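Local structure of penicillin-binding protein 2 (Pbp2) (Helicobacter pylori, 5LP5) at residues 189-192 with 193-197; 276-279 with 280-284; 359-362 with 363-366. The protein probably acts as a penicillin-binding transpeptidase or D-Ala-D-Ala carboxypeptidase in peptidoglycan synthesis and cell shape, and forms a complex with MreC. One frame throughout, in Å; residues are numbered along the deposited sequence.

Contact 1: residues 189-192 with 193-197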
loop_
_atom_site.group_PDB
_atom_site.type_symbol
_atom_site.label_atom_id
_atom_site.label_comp_id
_atom_site.label_asym_id
_atom_site.label_seq_id
_atom_site.Cartn_x
_atom_site.Cartn_y
_atom_site.Cartn_z
ATOM N N THR A 189 -0.660 16.598 5.377
ATOM C CA THR A 189 0.485 17.369 5.889
ATOM C C THR A 189 1.799 16.941 5.303
ATOM O O THR A 189 1.928 15.850 4.754
ATOM C CB THR A 189 0.606 17.265 7.411
ATOM O OG1 THR A 189 0.737 15.895 7.808
ATOM C CG2 THR A 189 -0.624 17.809 8.038
ATOM N N GLY A 190 2.767 17.837 5.400
ATOM C CA GLY A 190 4.138 17.527 5.018
ATOM C C GLY A 190 4.334 16.993 3.613
ATOM O O GLY A 190 3.648 17.413 2.671
ATOM N N ILE A 191 5.281 16.064 3.480
ATOM C CA ILE A 191 5.683 15.516 2.180
ATOM C C ILE A 191 4.525 14.846 1.444
ATOM O O ILE A 191 4.413 14.977 0.226
ATOM C CB ILE A 191 6.867 14.534 2.346
ATOM C CG1 ILE A 191 8.136 15.311 2.678
ATOM C CG2 ILE A 191 7.107 13.690 1.104
ATOM C CD1 ILE A 191 8.729 16.096 1.538
ATOM N N GLU A 192 3.671 14.134 2.169
ATOM C CA GLU A 192 2.516 13.503 1.539
ATOM C C GLU A 192 1.689 14.554 0.826
ATOM O O GLU A 192 1.084 14.287 -0.204
ATOM C CB GLU A 192 1.642 12.825 2.572
ATOM C CG GLU A 192 2.232 11.568 3.175
ATOM C CD GLU A 192 2.033 10.323 2.313
ATOM O OE1 GLU A 192 1.880 10.480 1.076
ATOM O OE2 GLU A 192 2.041 9.184 2.875
ATOM N N LYS A 193 1.636 15.747 1.409
ATOM C CA LYS A 193 0.914 16.842 0.809
ATOM C C LYS A 193 1.759 17.547 -0.249
ATOM O O LYS A 193 1.311 17.745 -1.360
ATOM C CB LYS A 193 0.475 17.841 1.861
ATOM C CG LYS A 193 -0.575 18.774 1.310
ATOM C CD LYS A 193 -0.819 19.987 2.149
ATOM C CE LYS A 193 -1.510 21.025 1.284
ATOM N NZ LYS A 193 -2.025 22.139 2.103
ATOM N N GLU A 194 2.987 17.917 0.092
ATOM C CA GLU A 194 3.819 18.681 -0.830
ATOM C C GLU A 194 3.977 17.924 -2.159
ATOM O O GLU A 194 3.897 18.518 -3.232
ATOM C CB GLU A 194 5.177 19.007 -0.194
ATOM C CG GLU A 194 6.116 19.873 -1.043
ATOM C CD GLU A 194 5.838 21.356 -1.000
ATOM O OE1 GLU A 194 5.044 21.809 -0.162
ATOM O OE2 GLU A 194 6.449 22.082 -1.796
ATOM N N TYR A 195 4.157 16.612 -2.092
ATOM C CA TYR A 195 4.409 15.832 -3.294
ATOM C C TYR A 195 3.230 14.934 -3.636
ATOM O O TYR A 195 3.415 13.822 -4.151
ATOM C CB TYR A 195 5.724 15.040 -3.151
ATOM C CG TYR A 195 6.965 15.924 -3.239
ATOM C CD1 TYR A 195 7.650 16.317 -2.095
ATOM C CD2 TYR A 195 7.429 16.386 -4.476
ATOM C CE1 TYR A 195 8.762 17.132 -2.183
ATOM C CE2 TYR A 195 8.540 17.187 -4.562
ATOM C CZ TYR A 195 9.199 17.562 -3.414
ATOM O OH TYR A 195 10.317 18.369 -3.489
ATOM N N ASN A 196 2.012 15.437 -3.387
ATOM C CA ASN A 196 0.802 14.627 -3.586
ATOM C C ASN A 196 0.642 14.186 -5.024
ATOM O O ASN A 196 0.440 13.006 -5.300
ATOM C CB ASN A 196 -0.445 15.380 -3.204
ATOM C CG ASN A 196 -1.642 14.461 -3.070
ATOM O OD1 ASN A 196 -1.701 13.669 -2.142
ATOM N ND2 ASN A 196 -2.600 14.557 -3.988
ATOM N N LYS A 197 0.726 15.148 -5.940
ATOM C CA LYS A 197 0.593 14.862 -7.358
ATOM C C LYS A 197 1.522 13.758 -7.813
ATOM O O LYS A 197 1.090 12.841 -8.504
ATOM C CB LYS A 197 0.868 16.113 -8.179
ATOM C CG LYS A 197 -0.240 17.130 -8.088
ATOM C CD LYS A 197 -0.205 18.078 -9.274
ATOM C CE LYS A 197 -1.195 19.222 -9.091
ATOM N NZ LYS A 197 -0.842 20.077 -7.917
#
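Ile-191 and Tyr-195, one helical turn apart, point the same way and touch along their flanks. Ile-191 CD1 lies 3.8 Å from Tyr-195 CD1 and close to the ring plane, so the isoleucine meets an edge of the ring rather than a face. The tyrosine can take this place because its CG stands anti to the carbonyl carbon (chi1 -73°), which lays the ring along the isoleucine branch. Leu-231 touches both side chains and so extends the apolar patch.

The backbone sets the spacing. Tyr-195 N donates to Ile-191 O at 2.8 Å. One residue earlier, Glu-194 N reaches Gly-190 O along a nearly straight bond, with an N-H...O angle of 167°. Lys-193 N makes only weak bonds, to the carbonyl oxygens of Thr-189 and Gly-190. At Tyr-195 the chain leaves helical torsions, and Asn-196 N returns to Lys-193 O at 3.2 Å.

The polar ends are held by residues elsewhere in the chain. The carboxylate of Glu-192 is gripped on both oxygens: OE1 forms a salt bridge with Arg-53, while OE2 takes Arg-151 and the hydroxyl of Tyr-153. Asn-196 OD1 accepts from Gly-187 N and Arg-53, and Tyr-195 OH is hydrogen-bonded to Asp-399 of the transpeptidase domain. The arrangement is a short helix that ends at Tyr-195, the N-cap position of helix 196-200, within the dimerisation domain of the penicillin-binding protein.

Contact 2: residues 276-279 with 280-284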
loop_
_atom_site.group_PDB
_atom_site.type_symbol
_atom_site.label_atom_id
_atom_site.label_comp_id
_atom_site.label_asym_id
_atom_site.label_seq_id
_atom_site.Cartn_x
_atom_site.Cartn_y
_atom_site.Cartn_z
ATOM N N ASN A 276 0.375 6.607 11.969
ATOM C CA ASN A 276 -0.595 5.538 11.708
ATOM C C ASN A 276 -1.963 5.802 12.337
ATOM O O ASN A 276 -2.957 5.266 11.881
ATOM C CB ASN A 276 -0.076 4.199 12.202
ATOM C CG ASN A 276 0.978 3.627 11.326
ATOM O OD1 ASN A 276 0.714 3.216 10.198
ATOM N ND2 ASN A 276 2.182 3.538 11.858
ATOM N N ASP A 277 -2.021 6.623 13.381
ATOM C CA ASP A 277 -3.296 6.869 14.071
ATOM C C ASP A 277 -4.260 7.725 13.238
ATOM O O ASP A 277 -5.444 7.797 13.544
ATOM C CB ASP A 277 -3.054 7.516 15.440
ATOM C CG ASP A 277 -2.244 6.636 16.377
ATOM O OD1 ASP A 277 -2.289 5.391 16.228
ATOM O OD2 ASP A 277 -1.551 7.186 17.262
ATOM N N PHE A 278 -3.754 8.366 12.191
ATOM C CA PHE A 278 -4.591 9.151 11.302
ATOM C C PHE A 278 -5.168 8.340 10.135
ATOM O O PHE A 278 -6.173 8.749 9.543
ATOM C CB PHE A 278 -3.815 10.375 10.761
ATOM C CG PHE A 278 -3.635 11.456 11.777
ATOM C CD1 PHE A 278 -2.581 11.405 12.676
ATOM C CD2 PHE A 278 -4.543 12.505 11.864
ATOM C CE1 PHE A 278 -2.429 12.382 13.641
ATOM C CE2 PHE A 278 -4.395 13.488 12.824
ATOM C CZ PHE A 278 -3.336 13.424 13.715
ATOM N N VAL A 279 -4.564 7.203 9.808
ATOM C CA VAL A 279 -4.820 6.592 8.498
ATOM C C VAL A 279 -6.299 6.270 8.183
ATOM O O VAL A 279 -6.750 6.538 7.057
ATOM C CB VAL A 279 -3.905 5.377 8.232
ATOM C CG1 VAL A 279 -4.312 4.670 6.948
ATOM C CG2 VAL A 279 -2.448 5.825 8.147
ATOM N N GLY A 280 -7.049 5.712 9.135
ATOM C CA GLY A 280 -8.450 5.393 8.883
ATOM C C GLY A 280 -9.414 6.425 9.421
ATOM O O GLY A 280 -10.494 6.066 9.870
ATOM N N GLY A 281 -9.047 7.707 9.359
ATOM C CA GLY A 281 -9.690 8.758 10.171
ATOM C C GLY A 281 -9.135 8.679 11.584
ATOM O O GLY A 281 -8.810 7.595 12.041
ATOM N N ILE A 282 -9.003 9.808 12.269
ATOM C CA ILE A 282 -8.489 9.814 13.656
ATOM C C ILE A 282 -9.632 9.585 14.632
ATOM O O ILE A 282 -10.734 10.095 14.415
ATOM C CB ILE A 282 -7.747 11.137 14.009
ATOM C CG1 ILE A 282 -7.143 11.067 15.419
ATOM C CG2 ILE A 282 -8.659 12.359 13.858
ATOM C CD1 ILE A 282 -5.694 10.667 15.443
ATOM N N SER A 283 -9.373 8.828 15.700
ATOM C CA SER A 283 -10.398 8.586 16.729
ATOM C C SER A 283 -10.582 9.783 17.655
ATOM O O SER A 283 -9.634 10.521 17.916
ATOM C CB SER A 283 -10.089 7.324 17.552
ATOM O OG SER A 283 -8.907 7.446 18.315
ATOM N N GLN A 284 -11.810 9.965 18.142
ATOM C CA GLN A 284 -12.137 11.055 19.071
ATOM C C GLN A 284 -11.180 11.020 20.252
ATOM O O GLN A 284 -10.747 12.065 20.743
ATOM C CB GLN A 284 -13.586 10.946 19.617
ATOM C CG GLN A 284 -14.709 10.921 18.576
ATOM C CD GLN A 284 -15.579 12.182 18.559
ATOM O OE1 GLN A 284 -15.755 12.849 19.583
ATOM N NE2 GLN A 284 -16.151 12.494 17.396
#
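Ile-282 puts its terminal methyl squarely over the ring of Phe-278, four residues earlier. CD1 sits 3.9 Å from the ring centroid and only 6° off the ring normal, which is the geometry of a CH-pi contact over the centre of a face. The distances to individual ring atoms agree: CD1 is 4.0 Å from Phe-278 CZ, with other ring carbons at almost the same range, so no single ring atom dominates. Both side chains point the same way. In the isoleucine, CG1 stands anti to the backbone N and heads toward the phenylalanine; a chi2 of 96°, away from the staggered positions, then lays CD1 over the ring. The same methyl also packs against Asp-277, the residue before the phenylalanine, 3.5 Å from Asp-277 O and 4.1 Å from Asp-277 CB.

Gly-280, the third residue with much surface buried here, occupies the turn that brings the two side chains together. Phe-278 to Gly-281 form a type I beta turn, with Val-279 and Gly-280 at its corners. Its closing bond, from Gly-281 N to Phe-278 O at 3.1 Å, is weak, since the N-H...O angle is only 122°. Gly-281 then takes a positive phi, and the chain runs extended through Ile-282 to Ser-283, whose hydroxyl caps helix 284-291 at Lys-286 N.

Around the pair, Trp-287 of that helix touches both Phe-278 and Ile-282, and the phenylalanine ring stacks with Tyr-165 and meets Tyr-273 at a steep angle. The weak turn bond and the methyl centred on the ring are consistent with apolar packing contributing to the loop's shape, together with the Val-279 N to Asn-276 O bond, the Ser-283 cap and the side-chain bonds of Asn-276.

Contact 3: residues 359-362 with 363-366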
loop_
_atom_site.group_PDB
_atom_site.type_symbol
_atom_site.label_atom_id
_atom_site.label_comp_id
_atom_site.label_asym_id
_atom_site.label_seq_id
_atom_site.Cartn_x
_atom_site.Cartn_y
_atom_site.Cartn_z
ATOM N N LEU A 359 36.507 41.079 18.000
ATOM C CA LEU A 359 35.455 40.259 17.363
ATOM C C LEU A 359 35.601 38.756 17.685
ATOM O O LEU A 359 34.659 38.124 18.170
ATOM C CB LEU A 359 35.431 40.477 15.838
ATOM C CG LEU A 359 34.073 40.313 15.124
ATOM C CD1 LEU A 359 34.151 40.750 13.666
ATOM C CD2 LEU A 359 33.526 38.904 15.181
ATOM N N TYR A 360 36.786 38.198 17.425
ATOM C CA TYR A 360 37.076 36.776 17.714
ATOM C C TYR A 360 36.625 36.403 19.133
ATOM O O TYR A 360 35.980 35.371 19.346
ATOM C CB TYR A 360 38.580 36.433 17.566
ATOM C CG TYR A 360 39.200 36.587 16.173
ATOM C CD1 TYR A 360 39.299 35.511 15.299
ATOM C CD2 TYR A 360 39.727 37.806 15.755
ATOM C CE1 TYR A 360 39.871 35.656 14.045
ATOM C CE2 TYR A 360 40.303 37.954 14.507
ATOM C CZ TYR A 360 40.370 36.880 13.658
ATOM O OH TYR A 360 40.935 37.043 12.418
ATOM N N LYS A 361 36.964 37.253 20.097
ATOM C CA LYS A 361 36.716 36.957 21.508
ATOM C C LYS A 361 35.247 37.161 21.893
ATOM O O LYS A 361 34.709 36.445 22.755
ATOM C CB LYS A 361 37.623 37.809 22.405
ATOM C CG LYS A 361 37.611 37.359 23.869
ATOM C CD LYS A 361 38.439 38.255 24.767
ATOM C CE LYS A 361 37.851 38.247 26.173
ATOM N NZ LYS A 361 38.432 39.257 27.090
ATOM N N ALA A 362 34.607 38.138 21.255
ATOM C CA ALA A 362 33.189 38.426 21.499
ATOM C C ALA A 362 32.290 37.277 21.029
ATOM O O ALA A 362 31.270 36.956 21.662
ATOM C CB ALA A 362 32.787 39.736 20.824
ATOM N N ILE A 363 32.677 36.680 19.905
ATOM C CA ILE A 363 32.037 35.476 19.406
ATOM C C ILE A 363 32.306 34.333 20.379
ATOM O O ILE A 363 31.370 33.674 20.869
ATOM C CB ILE A 363 32.580 35.072 18.016
ATOM C CG1 ILE A 363 32.195 36.108 16.951
ATOM C CG2 ILE A 363 32.044 33.692 17.645
ATOM C CD1 ILE A 363 32.684 35.786 15.552
ATOM N N ARG A 364 33.594 34.112 20.644
ATOM C CA ARG A 364 34.050 33.018 21.491
ATOM C C ARG A 364 33.246 32.949 22.794
ATOM O O ARG A 364 32.682 31.896 23.156
ATOM C CB ARG A 364 35.542 33.187 21.813
ATOM C CG ARG A 364 36.143 32.038 22.634
ATOM C CD ARG A 364 37.415 32.437 23.349
ATOM N NE ARG A 364 38.340 33.112 22.449
ATOM C CZ ARG A 364 39.393 33.817 22.841
ATOM N NH1 ARG A 364 39.687 33.948 24.132
ATOM N NH2 ARG A 364 40.153 34.397 21.929
ATOM N N GLU A 365 33.179 34.088 23.482
ATOM C CA GLU A 365 32.658 34.118 24.837
ATOM C C GLU A 365 31.207 34.589 24.903
ATOM O O GLU A 365 30.705 34.851 25.992
ATOM C CB GLU A 365 33.561 34.988 25.717
ATOM C CG GLU A 365 34.961 34.420 25.925
ATOM C CD GLU A 365 35.873 35.340 26.723
ATOM O OE1 GLU A 365 35.400 36.350 27.280
ATOM O OE2 GLU A 365 37.079 35.058 26.797
ATOM N N SER A 366 30.534 34.665 23.749
ATOM C CA SER A 366 29.133 35.087 23.671
ATOM C C SER A 366 29.003 36.404 24.438
ATOM O O SER A 366 28.122 36.546 25.283
ATOM C CB SER A 366 28.208 33.992 24.245
ATOM O OG SER A 366 26.833 34.235 23.989
#
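Apolar packing comes first: Leu-359 CD2 meets Ile-363 CD1, one turn along the helix, with the two side chains crossing at a slant. Leu-484 of helix 475-493 touches both of them.

Three backbone bonds carry the turn, from Ile-363 N to Leu-359 O, from Arg-364 N to Tyr-360 O, and from Glu-365 N to Lys-361 O, the last at 2.9 Å. The helix then ends in a Schellman motif: Ser-366, with positive phi, is its C-prime residue, Ser-366 N returns to Ile-363 O at 3.2 Å, and Val-367 N reaches Ala-362 O.

Lys-361 meets its charged neighbours through its carbon chain. Extended, with CG anti to the backbone N (chi1 -169°), it passes the Glu-365 carboxylate, CE lying close to both oxygens. Lys-361 NZ stays 4.2 Å from Glu-365 OE1, beyond a salt bridge, and instead bonds the carbonyls of Asn-356 and His-354. Lys-361 CG also lies over one face of the Arg-364 guanidinium, toward its rim. Arg-364 NH1 makes a long salt bridge to Glu-365 OE2, at 3.9 Å, while Arg-364 NE pairs with Glu-490. Ser-366 OG is hydrogen-bonded to Ser-311 OG.

Contacts 1 and 2 are neighbours: their centres lie 18 Å apart and their nearest atoms about 7 Å, without touching. Tyr-165 and Tyr-273 bridge that gap, since each meets both Thr-189 and Phe-278; Tyr-153 does likewise, through its hydroxyl to Glu-192 and its carbonyl to Asn-276. The pair thus joins the dimerisation and transpeptidase domains. Contact 3 is remote, its centre 43 Å from contact 1 and 50 Å from contact 2. It alone reaches the probable active site, where Ser-366 meets Ser-311 and Lys-314 of a sequence consistent with the SxxK motif of penicillin-binding proteins.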